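Local coordinates for protein dextranase (Pseudarthrobacter oxydans, PDB 6NZS) that catalyses the endohydrolysis of (1->6)-alpha-D-glucosidic linkages in dextran as a member of glycosyl hydrolase family 49, at residues Ala323-Asp328 with Gln349-Asn354; Tyr289-Asp294 with Trp364-Asp369. All coordinates share one frame; numbering follows the deposited sequence.

Contact 1 (Ala323-Asp328 with Gln349-Asn354); sequences AEQKLD and QTFHMN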
loop_
_atom_site.group_PDB
_atom_site.type_symbol
_atom_site.label_atom_id
_atom_site.label_comp_id
_atom_site.label_asym_id
_atom_site.label_seq_id
_atom_site.Cartn_x
_atom_site.Cartn_y
_atom_site.Cartn_z
ATOM N N ALA A 323 25.312 -9.477 -11.550
ATOM C CA ALA A 323 25.021 -8.909 -12.858
ATOM C C ALA A 323 23.805 -7.989 -12.791
ATOM O O ALA A 323 22.899 -8.176 -11.968
ATOM C CB ALA A 323 24.753 -10.023 -13.874
ATOM N N GLU A 324 23.805 -6.985 -13.665
ATOM C CA GLU A 324 22.690 -6.053 -13.772
ATOM C C GLU A 324 21.446 -6.782 -14.260
ATOM O O GLU A 324 21.494 -7.533 -15.240
ATOM C CB GLU A 324 23.048 -4.932 -14.749
ATOM C CG GLU A 324 21.899 -3.980 -15.073
ATOM C CD GLU A 324 22.260 -2.968 -16.151
ATOM O OE1 GLU A 324 21.716 -3.067 -17.271
ATOM O OE2 GLU A 324 23.089 -2.072 -15.879
ATOM N N GLN A 325 20.317 -6.543 -13.588
ATOM C CA GLN A 325 19.069 -7.213 -13.914
ATOM C C GLN A 325 17.936 -6.207 -13.810
ATOM O O GLN A 325 18.060 -5.175 -13.148
ATOM C CB GLN A 325 18.793 -8.368 -12.949
ATOM C CG GLN A 325 19.792 -9.523 -13.035
ATOM C CD GLN A 325 19.711 -10.432 -11.829
ATOM O OE1 GLN A 325 20.100 -10.055 -10.725
ATOM N NE2 GLN A 325 19.169 -11.630 -12.025
ATOM N N LYS A 326 16.823 -6.529 -14.459
ATOM C CA LYS A 326 15.642 -5.680 -14.438
ATOM C C LYS A 326 14.413 -6.518 -14.128
ATOM O O LYS A 326 14.344 -7.700 -14.470
ATOM C CB LYS A 326 15.436 -4.990 -15.784
ATOM C CG LYS A 326 16.582 -4.066 -16.176
ATOM C CD LYS A 326 16.404 -3.557 -17.596
ATOM C CE LYS A 326 15.833 -2.158 -17.613
ATOM N NZ LYS A 326 16.533 -1.292 -18.603
ATOM N N LEU A 327 13.443 -5.887 -13.466
ATOM C CA LEU A 327 12.128 -6.475 -13.245
ATOM C C LEU A 327 11.081 -5.455 -13.656
ATOM O O LEU A 327 11.136 -4.311 -13.200
ATOM C CB LEU A 327 11.917 -6.810 -11.765
ATOM C CG LEU A 327 10.463 -7.049 -11.336
ATOM C CD1 LEU A 327 9.946 -8.346 -11.945
ATOM C CD2 LEU A 327 10.348 -7.095 -9.823
ATOM N N ASP A 328 10.157 -5.854 -14.530
ATOM C CA ASP A 328 8.929 -5.100 -14.770
ATOM C C ASP A 328 7.850 -5.733 -13.906
ATOM O O ASP A 328 7.571 -6.928 -14.037
ATOM C CB ASP A 328 8.496 -5.175 -16.235
ATOM C CG ASP A 328 9.415 -4.413 -17.168
ATOM O OD1 ASP A 328 10.363 -3.764 -16.681
ATOM O OD2 ASP A 328 9.185 -4.485 -18.401
ATOM N N GLN A 349 22.031 -3.615 -5.309
ATOM C CA GLN A 349 22.349 -2.481 -6.163
ATOM C C GLN A 349 22.232 -2.790 -7.652
ATOM O O GLN A 349 22.414 -1.884 -8.468
ATOM C CB GLN A 349 23.754 -1.951 -5.843
ATOM C CG GLN A 349 23.884 -1.346 -4.449
ATOM C CD GLN A 349 25.166 -0.541 -4.281
ATOM O OE1 GLN A 349 25.652 0.083 -5.226
ATOM N NE2 GLN A 349 25.719 -0.556 -3.072
ATOM N N THR A 350 21.915 -4.030 -8.031
ATOM C CA THR A 350 21.882 -4.408 -9.444
ATOM C C THR A 350 20.573 -5.096 -9.814
ATOM O O THR A 350 20.540 -6.005 -10.645
ATOM C CB THR A 350 23.081 -5.275 -9.823
ATOM O OG1 THR A 350 23.029 -6.497 -9.090
ATOM C CG2 THR A 350 24.398 -4.554 -9.512
ATOM N N PHE A 351 19.463 -4.661 -9.221
ATOM C CA PHE A 351 18.143 -5.238 -9.496
ATOM C C PHE A 351 17.169 -4.081 -9.688
ATOM O O PHE A 351 16.560 -3.591 -8.732
ATOM C CB PHE A 351 17.704 -6.178 -8.378
ATOM C CG PHE A 351 16.582 -7.086 -8.774
ATOM C CD1 PHE A 351 16.837 -8.285 -9.428
ATOM C CD2 PHE A 351 15.264 -6.739 -8.501
ATOM C CE1 PHE A 351 15.802 -9.119 -9.805
ATOM C CE2 PHE A 351 14.224 -7.570 -8.872
ATOM C CZ PHE A 351 14.489 -8.759 -9.522
ATOM N N HIS A 352 17.002 -3.653 -10.929
ATOM C CA HIS A 352 16.360 -2.381 -11.232
ATOM C C HIS A 352 14.901 -2.602 -11.588
ATOM O O HIS A 352 14.591 -3.260 -12.589
ATOM C CB HIS A 352 17.128 -1.676 -12.346
ATOM C CG HIS A 352 18.591 -1.574 -12.053
ATOM N ND1 HIS A 352 19.080 -0.899 -10.954
ATOM C CD2 HIS A 352 19.670 -2.107 -12.677
ATOM C CE1 HIS A 352 20.399 -1.003 -10.927
ATOM N NE2 HIS A 352 20.781 -1.731 -11.961
ATOM N N MET A 353 14.009 -2.033 -10.781
ATOM C CA MET A 353 12.583 -2.314 -10.878
ATOM C C MET A 353 11.854 -1.206 -11.619
ATOM O O MET A 353 12.150 -0.019 -11.448
ATOM C CB MET A 353 11.987 -2.462 -9.479
ATOM C CG MET A 353 12.634 -3.583 -8.692
ATOM S SD MET A 353 12.298 -3.471 -6.932
ATOM C CE MET A 353 10.507 -3.321 -6.961
ATOM N N ASN A 354 10.887 -1.603 -12.438
ATOM C CA ASN A 354 9.997 -0.680 -13.136
ATOM C C ASN A 354 8.588 -1.121 -12.760
ATOM O O ASN A 354 8.055 -2.074 -13.341
ATOM C CB ASN A 354 10.240 -0.747 -14.647
ATOM C CG ASN A 354 9.323 0.162 -15.434
ATOM O OD1 ASN A 354 8.637 1.007 -14.874
ATOM N ND2 ASN A 354 9.297 -0.024 -16.750
HETATM O O HOH W 1 11.180 -1.701 -18.263
#
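L327 O is hydrogen-bonded by N354 N at 2.8 Å, almost in line with its own C=O bond, and the CA-H of M353 also points at it. The pairing joins successive coils of the parallel beta-helix: strands 325-328 and 351-354 run in the same direction, their axes 22° apart. H352 stitches both ways, its N giving a nearly straight bond (175°) to Q325 O while its O accepts L327 N at 3.0 Å. Q325 N reaches T350 O from above the carbonyl plane, a more bent bond. L327 and F351 share the buried face, where L327 CB meets F351 CE2 at 3.8 Å; F318, F342 and V344 pack around them. Q325 OE1 lies at the edge of the F351 ring, the amide nearly perpendicular to it, and is held by A321 N. Just before the strand, E324 has CG anti to its N (chi1 173°), which brings that carbon to the edge of the H352 imidazole on the other face, 3.8 Å from CD2; H352 ND1 bonds K375 O. D328 OD2 forms a salt bridge with R201, while OD1 accepts a hydrogen bond from a water at 2.7 Å, and that water accepts one from N354 ND2 at 2.9 Å.

Contact 2 (Tyr289-Asp294 with Trp364-Asp369); sequences YVYEAD and WYWQTD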
loop_
_atom_site.group_PDB
_atom_site.type_symbol
_atom_site.label_atom_id
_atom_site.label_comp_id
_atom_site.label_asym_id
_atom_site.label_seq_id
_atom_site.Cartn_x
_atom_site.Cartn_y
_atom_site.Cartn_z
ATOM N N TYR A 289 -3.023 -18.439 3.146
ATOM C CA TYR A 289 -1.891 -18.567 4.052
ATOM C C TYR A 289 -2.233 -17.990 5.418
ATOM O O TYR A 289 -2.884 -16.947 5.521
ATOM C CB TYR A 289 -0.660 -17.851 3.490
ATOM C CG TYR A 289 -0.204 -18.369 2.143
ATOM C CD1 TYR A 289 0.253 -19.674 1.998
ATOM C CD2 TYR A 289 -0.226 -17.552 1.020
ATOM C CE1 TYR A 289 0.663 -20.156 0.774
ATOM C CE2 TYR A 289 0.191 -18.019 -0.205
ATOM C CZ TYR A 289 0.633 -19.322 -0.324
ATOM O OH TYR A 289 1.036 -19.782 -1.560
ATOM N N VAL A 290 -1.787 -18.685 6.465
ATOM C CA VAL A 290 -1.908 -18.175 7.824
ATOM C C VAL A 290 -0.962 -16.993 8.010
ATOM O O VAL A 290 0.060 -16.867 7.319
ATOM C CB VAL A 290 -1.603 -19.309 8.824
ATOM C CG1 VAL A 290 -0.127 -19.709 8.759
ATOM C CG2 VAL A 290 -1.989 -18.918 10.240
ATOM N N TYR A 291 -1.312 -16.102 8.938
ATOM C CA TYR A 291 -0.398 -15.047 9.357
ATOM C C TYR A 291 0.954 -15.648 9.698
ATOM O O TYR A 291 1.033 -16.638 10.428
ATOM C CB TYR A 291 -0.955 -14.377 10.611
ATOM C CG TYR A 291 -0.076 -13.310 11.233
ATOM C CD1 TYR A 291 0.330 -12.197 10.505
ATOM C CD2 TYR A 291 0.328 -13.405 12.564
ATOM C CE1 TYR A 291 1.106 -11.212 11.081
ATOM C CE2 TYR A 291 1.103 -12.426 13.149
ATOM C CZ TYR A 291 1.495 -11.325 12.411
ATOM O OH TYR A 291 2.267 -10.348 13.003
ATOM N N GLU A 292 2.017 -15.039 9.172
ATOM C CA GLU A 292 3.385 -15.493 9.436
ATOM C C GLU A 292 3.552 -16.969 9.081
ATOM O O GLU A 292 4.208 -17.732 9.798
ATOM C CB GLU A 292 3.816 -15.202 10.878
ATOM C CG GLU A 292 4.304 -13.777 11.126
ATOM C CD GLU A 292 4.751 -13.547 12.562
ATOM O OE1 GLU A 292 4.143 -14.142 13.476
ATOM O OE2 GLU A 292 5.709 -12.774 12.779
ATOM N N ALA A 293 2.948 -17.377 7.966
ATOM C CA ALA A 293 3.152 -18.723 7.444
ATOM C C ALA A 293 4.634 -18.939 7.165
ATOM O O ALA A 293 5.229 -18.243 6.339
ATOM C CB ALA A 293 2.334 -18.909 6.166
ATOM N N ASP A 294 5.240 -19.889 7.881
ATOM C CA ASP A 294 6.687 -20.080 7.876
ATOM C C ASP A 294 7.038 -21.290 7.019
ATOM O O ASP A 294 6.541 -22.395 7.263
ATOM C CB ASP A 294 7.199 -20.270 9.307
ATOM C CG ASP A 294 8.711 -20.088 9.426
ATOM O OD1 ASP A 294 9.402 -20.023 8.385
ATOM O OD2 ASP A 294 9.213 -20.008 10.572
ATOM N N TRP A 364 -4.622 -6.678 6.219
ATOM C CA TRP A 364 -5.194 -6.619 7.562
ATOM C C TRP A 364 -4.175 -6.903 8.661
ATOM O O TRP A 364 -4.220 -6.267 9.719
ATOM C CB TRP A 364 -6.361 -7.598 7.661
ATOM C CG TRP A 364 -7.373 -7.414 6.575
ATOM C CD1 TRP A 364 -7.581 -8.231 5.493
ATOM C CD2 TRP A 364 -8.317 -6.343 6.456
ATOM N NE1 TRP A 364 -8.601 -7.738 4.717
ATOM C CE2 TRP A 364 -9.073 -6.581 5.283
ATOM C CE3 TRP A 364 -8.606 -5.215 7.230
ATOM C CZ2 TRP A 364 -10.093 -5.724 4.863
ATOM C CZ3 TRP A 364 -9.623 -4.357 6.815
ATOM C CH2 TRP A 364 -10.352 -4.618 5.640
ATOM N N TYR A 365 -3.283 -7.869 8.444
ATOM C CA TYR A 365 -2.312 -8.253 9.459
ATOM C C TYR A 365 -1.226 -7.188 9.592
ATOM O O TYR A 365 -0.935 -6.450 8.650
ATOM C CB TYR A 365 -1.623 -9.556 9.039
ATOM C CG TYR A 365 -2.499 -10.786 8.977
ATOM C CD1 TYR A 365 -3.264 -11.185 10.076
ATOM C CD2 TYR A 365 -2.556 -11.556 7.819
ATOM C CE1 TYR A 365 -4.056 -12.320 10.011
ATOM C CE2 TYR A 365 -3.344 -12.693 7.745
ATOM C CZ TYR A 365 -4.097 -13.068 8.844
ATOM O OH TYR A 365 -4.889 -14.200 8.770
ATOM N N TRP A 366 -0.601 -7.133 10.773
ATOM C CA TRP A 366 0.684 -6.459 10.886
ATOM C C TRP A 366 1.679 -7.100 9.923
ATOM O O TRP A 366 1.480 -8.212 9.425
ATOM C CB TRP A 366 1.253 -6.637 12.299
ATOM C CG TRP A 366 0.582 -5.828 13.355
ATOM C CD1 TRP A 366 -0.077 -4.645 13.190
ATOM C CD2 TRP A 366 0.491 -6.147 14.751
ATOM N NE1 TRP A 366 -0.568 -4.203 14.398
ATOM C CE2 TRP A 366 -0.230 -5.107 15.373
ATOM C CE3 TRP A 366 0.944 -7.214 15.533
ATOM C CZ2 TRP A 366 -0.514 -5.101 16.743
ATOM C CZ3 TRP A 366 0.669 -7.200 16.904
ATOM C CH2 TRP A 366 -0.054 -6.152 17.487
ATOM N N GLN A 367 2.785 -6.394 9.687
ATOM C CA GLN A 367 3.892 -6.885 8.871
ATOM C C GLN A 367 3.496 -7.091 7.415
ATOM O O GLN A 367 4.155 -7.834 6.681
ATOM C CB GLN A 367 4.547 -8.138 9.474
ATOM C CG GLN A 367 4.875 -7.970 10.960
ATOM C CD GLN A 367 5.639 -9.145 11.534
ATOM O OE1 GLN A 367 5.051 -10.091 12.059
ATOM N NE2 GLN A 367 6.960 -9.093 11.429
ATOM N N THR A 368 2.429 -6.423 6.973
ATOM C CA THR A 368 2.034 -6.436 5.568
ATOM C C THR A 368 2.658 -5.242 4.846
ATOM O O THR A 368 1.985 -4.421 4.239
ATOM C CB THR A 368 0.516 -6.474 5.446
ATOM O OG1 THR A 368 -0.070 -5.466 6.288
ATOM C CG2 THR A 368 0.017 -7.841 5.882
ATOM N N ASP A 369 3.987 -5.184 4.929
ATOM C CA ASP A 369 4.763 -4.081 4.372
ATOM C C ASP A 369 4.445 -3.888 2.898
ATOM O O ASP A 369 4.281 -4.861 2.150
ATOM C CB ASP A 369 6.264 -4.401 4.441
ATOM C CG ASP A 369 6.804 -4.593 5.864
ATOM O OD1 ASP A 369 6.032 -4.837 6.822
ATOM O OD2 ASP A 369 8.052 -4.524 6.011
HETATM O O HOH W 2 -5.065 -15.709 6.696
HETATM O O HOH W 3 -3.990 -16.081 10.539
#
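Y291 and E292 form the corner of a type II beta turn, V290 to A293, that faces the irregular chain at Y365-Q367; the CA atoms of Y291 and Y365 lie 7.1 Å apart. Both segments belong to loops leaving the coils of the parallel beta-helix. In 364-369 an inverse gamma turn centred on T368 folds the chain back, and T368 OG1 donates to Y365 O at 2.7 Å. The packing rests on two tyrosines that lie alongside one another, pointing opposite ways. Y291 CB makes a CH-pi contact over the face of the Y365 ring, 3.8 Å from its centroid and 12° off the normal. With CG anti to the backbone N (chi1 176°), the Y291 ring extends past Y365, CD1 3.5 Å from Y365 CG, and presents CE1 in its ring plane to W366 O at 3.4 Å. E292 CG lies over one face of the Y291 ring, and E292 OE1 makes a salt bridge with K71. A leucine in place of Y365 would probably leave Y291 CB without its aromatic face and two bridging waters without their shared hydroxyl. One water, 2.6 Å from Y365 OH, reaches Y289 O; the other, 2.7 Å from Y365 OH, reaches Y291 N.

The two contacts lie with their centres about 26 Å apart and do not touch, yet contact 1 is nested along the chain inside the loop closed by contact 2. Strand 351-361 supplies one side of contact 1 and then leads to segment 364-369; segment 289-294 follows strand 283-285, a parallel neighbour of strand 325-335. Contact 1 belongs to the regular beta-helix wall, with backbone bonds in register, a mainly apolar inner face that also takes Q325, and a polar face that is partly exposed. Contact 2 is buried although it joins loops: aromatic packing and waters replace strand pairing, and D73, from the N-terminal Ig-like family region, bonds the backbone of W366.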